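Local coordinates for hypothetical protein PH1789 (Pyrococcus horikoshii, PDB 1WR2) that is of unknown function but contains an ATP-grasp domain, at residues 52-63 against 76-87. Residues are numbered along the deposited sequence; the frame is centred on the assembly and turned at random.
Sequences AKEIGYPVVLKL and VVMLNIKNEEEL
V76 opens an antiparallel strand pair, its carbonyl taking the amide of L63 with an almost straight N-H...O line (172°). Strand 77-81 is an outer strand of a four-stranded antiparallel sheet in this ATP-grasp protein, and strand 59-64 parts it from strand 109-114. V77 sets both methyls beside the aliphatic stem of K62, CG2 lying 3.8 Å from K62 CG, while the extended lysine carries its NZ onward to a salt bridge with E22. M78 and L61 then exchange two backbone bonds, after which L79 lays CD2 against both methyls of V60, reaching CG2 at 3.5 Å. A beta bulge at L79-N80 shifts the register by one residue, with N80 in the left-handed helical region (phi 38°), and the pairing resumes as I81 and V59 bond reciprocally. On the face shared with V59 and L61, I81 crosses L61 at about a right angle; its CD1 presses on L61 CG at 3.3 Å, tighter than usual carbon contact. The carbonyl of I81 also lies at the edge of the Y57 ring, in its plane, and takes a CA-H...O contact from P58, which follows a cis peptide bond. N83 brings its CA over a face of the Y57 ring, 4.0 Å from the centroid, in a CH-pi contact, while its OD1 accepts from E86 N and caps helix 84-101. The extended side chain of E84, with CG anti to the backbone N (chi1 -176°), brings OE1 to a water that also accepts from Y57 OH. L87, from helix 84-101, packs among L45, A48 and L49 of helix 45-55, its CD1 reaching A52 CB at 3.5 Å and Y57 OH at 3.4 Å.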
# COMPACT_ATOMS: atom_id res chain seq x y z
N ALA A 52 1.02 -6.62 -19.24
CA ALA A 52 1.16 -5.23 -19.63
C ALA A 52 0.14 -4.91 -20.71
O ALA A 52 -0.59 -3.91 -20.62
CB ALA A 52 2.56 -4.96 -20.15
N LYS A 53 0.08 -5.76 -21.73
CA LYS A 53 -0.88 -5.56 -22.82
C LYS A 53 -2.29 -5.63 -22.25
O LYS A 53 -3.18 -4.91 -22.68
CB LYS A 53 -0.71 -6.64 -23.89
CG LYS A 53 0.49 -6.46 -24.79
CD LYS A 53 0.42 -7.39 -25.98
CE LYS A 53 1.51 -7.09 -27.00
NZ LYS A 53 1.41 -7.97 -28.18
N GLU A 54 -2.47 -6.51 -21.28
CA GLU A 54 -3.76 -6.71 -20.64
C GLU A 54 -4.27 -5.44 -19.96
O GLU A 54 -5.35 -4.95 -20.29
CB GLU A 54 -3.67 -7.85 -19.63
CG GLU A 54 -4.74 -8.91 -19.80
CD GLU A 54 -4.51 -10.12 -18.90
OE1 GLU A 54 -3.48 -10.80 -19.08
OE2 GLU A 54 -5.36 -10.39 -18.03
N ILE A 55 -3.50 -4.90 -19.02
CA ILE A 55 -3.93 -3.70 -18.32
C ILE A 55 -3.67 -2.41 -19.10
O ILE A 55 -4.21 -1.36 -18.75
CB ILE A 55 -3.28 -3.59 -16.92
CG1 ILE A 55 -1.78 -3.36 -17.05
CG2 ILE A 55 -3.55 -4.86 -16.13
CD1 ILE A 55 -1.10 -3.16 -15.71
N GLY A 56 -2.85 -2.50 -20.14
CA GLY A 56 -2.55 -1.34 -20.97
C GLY A 56 -1.40 -0.46 -20.53
O GLY A 56 -1.27 -0.14 -19.35
N TYR A 57 -0.55 -0.06 -21.48
CA TYR A 57 0.59 0.81 -21.19
C TYR A 57 0.12 2.25 -21.02
O TYR A 57 -0.93 2.63 -21.54
CB TYR A 57 1.62 0.75 -22.33
CG TYR A 57 2.39 -0.54 -22.43
CD1 TYR A 57 1.88 -1.64 -23.12
CD2 TYR A 57 3.66 -0.66 -21.84
CE1 TYR A 57 2.61 -2.84 -23.22
CE2 TYR A 57 4.39 -1.84 -21.93
CZ TYR A 57 3.87 -2.93 -22.61
OH TYR A 57 4.61 -4.08 -22.71
N PRO A 58 0.88 3.08 -20.29
CA PRO A 58 2.15 2.77 -19.61
C PRO A 58 1.94 2.01 -18.31
O PRO A 58 0.92 2.16 -17.64
CB PRO A 58 2.76 4.14 -19.38
CG PRO A 58 1.54 4.98 -19.09
CD PRO A 58 0.57 4.51 -20.16
N VAL A 59 2.93 1.20 -17.93
CA VAL A 59 2.82 0.42 -16.70
C VAL A 59 4.01 0.63 -15.77
O VAL A 59 4.99 1.29 -16.14
CB VAL A 59 2.72 -1.09 -17.00
CG1 VAL A 59 1.55 -1.35 -17.94
CG2 VAL A 59 4.02 -1.59 -17.61
N VAL A 60 3.90 0.07 -14.58
CA VAL A 60 4.92 0.14 -13.54
C VAL A 60 5.40 -1.27 -13.25
O VAL A 60 4.60 -2.20 -13.24
CB VAL A 60 4.33 0.69 -12.21
CG1 VAL A 60 5.32 0.50 -11.08
CG2 VAL A 60 3.97 2.15 -12.36
N LEU A 61 6.70 -1.44 -13.04
CA LEU A 61 7.23 -2.76 -12.68
C LEU A 61 7.79 -2.62 -11.27
O LEU A 61 8.49 -1.65 -10.97
CB LEU A 61 8.33 -3.22 -13.65
CG LEU A 61 7.92 -3.64 -15.06
CD1 LEU A 61 9.13 -4.24 -15.76
CD2 LEU A 61 6.78 -4.68 -15.00
N LYS A 62 7.47 -3.58 -10.41
CA LYS A 62 7.94 -3.56 -9.03
C LYS A 62 8.38 -4.96 -8.64
O LYS A 62 7.55 -5.87 -8.54
CB LYS A 62 6.82 -3.12 -8.08
CG LYS A 62 6.20 -1.77 -8.38
CD LYS A 62 5.16 -1.47 -7.31
CE LYS A 62 4.49 -0.14 -7.50
NZ LYS A 62 3.57 0.17 -6.36
N LEU A 63 9.67 -5.14 -8.39
CA LEU A 63 10.18 -6.45 -8.01
C LEU A 63 9.69 -6.84 -6.63
O LEU A 63 9.78 -6.06 -5.68
CB LEU A 63 11.71 -6.47 -8.05
CG LEU A 63 12.35 -7.83 -7.79
CD1 LEU A 63 13.63 -7.95 -8.59
CD2 LEU A 63 12.60 -7.99 -6.30
N VAL A 76 14.16 -1.05 -7.32
CA VAL A 76 13.58 -2.19 -8.02
C VAL A 76 12.17 -1.87 -8.50
O VAL A 76 11.40 -2.77 -8.83
CB VAL A 76 13.56 -3.46 -7.12
CG1 VAL A 76 14.97 -3.86 -6.76
CG2 VAL A 76 12.74 -3.22 -5.86
N VAL A 77 11.83 -0.58 -8.53
CA VAL A 77 10.53 -0.10 -9.00
C VAL A 77 10.78 0.84 -10.18
O VAL A 77 11.49 1.83 -10.04
CB VAL A 77 9.75 0.69 -7.91
CG1 VAL A 77 8.55 1.42 -8.54
CG2 VAL A 77 9.27 -0.24 -6.83
N MET A 78 10.22 0.52 -11.35
CA MET A 78 10.39 1.36 -12.54
C MET A 78 9.03 1.86 -13.03
O MET A 78 8.09 1.08 -13.21
CB MET A 78 11.10 0.58 -13.65
CG MET A 78 12.58 0.29 -13.38
SD MET A 78 13.58 1.81 -13.24
CE MET A 78 15.17 1.12 -12.77
N LEU A 79 8.94 3.17 -13.24
CA LEU A 79 7.69 3.79 -13.65
C LEU A 79 7.55 4.17 -15.12
O LEU A 79 8.50 4.14 -15.89
CB LEU A 79 7.45 5.03 -12.79
CG LEU A 79 7.56 4.91 -11.27
CD1 LEU A 79 7.25 6.26 -10.66
CD2 LEU A 79 6.59 3.87 -10.74
N ASN A 80 6.32 4.54 -15.48
CA ASN A 80 5.94 4.97 -16.81
C ASN A 80 6.61 4.25 -17.98
O ASN A 80 7.18 4.89 -18.88
CB ASN A 80 6.15 6.49 -16.93
CG ASN A 80 5.34 7.11 -18.05
OD1 ASN A 80 4.17 7.45 -17.88
ND2 ASN A 80 5.97 7.26 -19.22
N ILE A 81 6.53 2.93 -17.97
CA ILE A 81 7.08 2.10 -19.04
C ILE A 81 6.08 2.18 -20.19
O ILE A 81 4.97 1.66 -20.09
CB ILE A 81 7.21 0.64 -18.57
CG1 ILE A 81 8.21 0.56 -17.41
CG2 ILE A 81 7.60 -0.23 -19.74
CD1 ILE A 81 8.22 -0.77 -16.66
N LYS A 82 6.48 2.83 -21.28
CA LYS A 82 5.57 3.04 -22.40
C LYS A 82 5.36 1.91 -23.40
O LYS A 82 4.32 1.87 -24.07
CB LYS A 82 5.98 4.30 -23.15
CG LYS A 82 6.17 5.51 -22.24
CD LYS A 82 6.22 6.83 -23.01
CE LYS A 82 7.26 6.81 -24.12
NZ LYS A 82 6.82 5.97 -25.28
N ASN A 83 6.30 0.99 -23.51
CA ASN A 83 6.14 -0.09 -24.47
C ASN A 83 6.87 -1.38 -24.11
O ASN A 83 7.56 -1.46 -23.09
CB ASN A 83 6.61 0.38 -25.85
CG ASN A 83 8.05 0.84 -25.84
OD1 ASN A 83 8.96 0.08 -25.51
ND2 ASN A 83 8.27 2.11 -26.19
N GLU A 84 6.72 -2.37 -24.98
CA GLU A 84 7.32 -3.69 -24.79
C GLU A 84 8.85 -3.72 -24.74
O GLU A 84 9.42 -4.47 -23.96
CB GLU A 84 6.80 -4.62 -25.88
CG GLU A 84 7.26 -6.06 -25.75
CD GLU A 84 6.47 -7.01 -26.64
OE1 GLU A 84 5.24 -7.14 -26.43
OE2 GLU A 84 7.08 -7.61 -27.55
N GLU A 85 9.50 -2.91 -25.57
CA GLU A 85 10.96 -2.88 -25.60
C GLU A 85 11.49 -2.31 -24.29
O GLU A 85 12.45 -2.83 -23.71
CB GLU A 85 11.47 -2.01 -26.76
CG GLU A 85 11.08 -2.50 -28.15
CD GLU A 85 9.57 -2.47 -28.40
OE1 GLU A 85 8.95 -1.42 -28.16
OE2 GLU A 85 9.02 -3.51 -28.83
N GLU A 86 10.86 -1.24 -23.82
CA GLU A 86 11.25 -0.61 -22.57
C GLU A 86 10.97 -1.51 -21.36
O GLU A 86 11.71 -1.50 -20.38
CB GLU A 86 10.53 0.73 -22.42
CG GLU A 86 10.54 1.30 -21.01
CD GLU A 86 10.28 2.80 -20.98
OE1 GLU A 86 9.34 3.27 -21.67
OE2 GLU A 86 11.01 3.50 -20.24
N LEU A 87 9.89 -2.30 -21.44
CA LEU A 87 9.54 -3.20 -20.35
C LEU A 87 10.60 -4.30 -20.25
O LEU A 87 10.97 -4.70 -19.15
CB LEU A 87 8.15 -3.82 -20.60
CG LEU A 87 7.48 -4.57 -19.43
CD1 LEU A 87 5.97 -4.65 -19.66
CD2 LEU A 87 8.07 -5.96 -19.31
O HOH W 1 3.46 -6.09 -24.18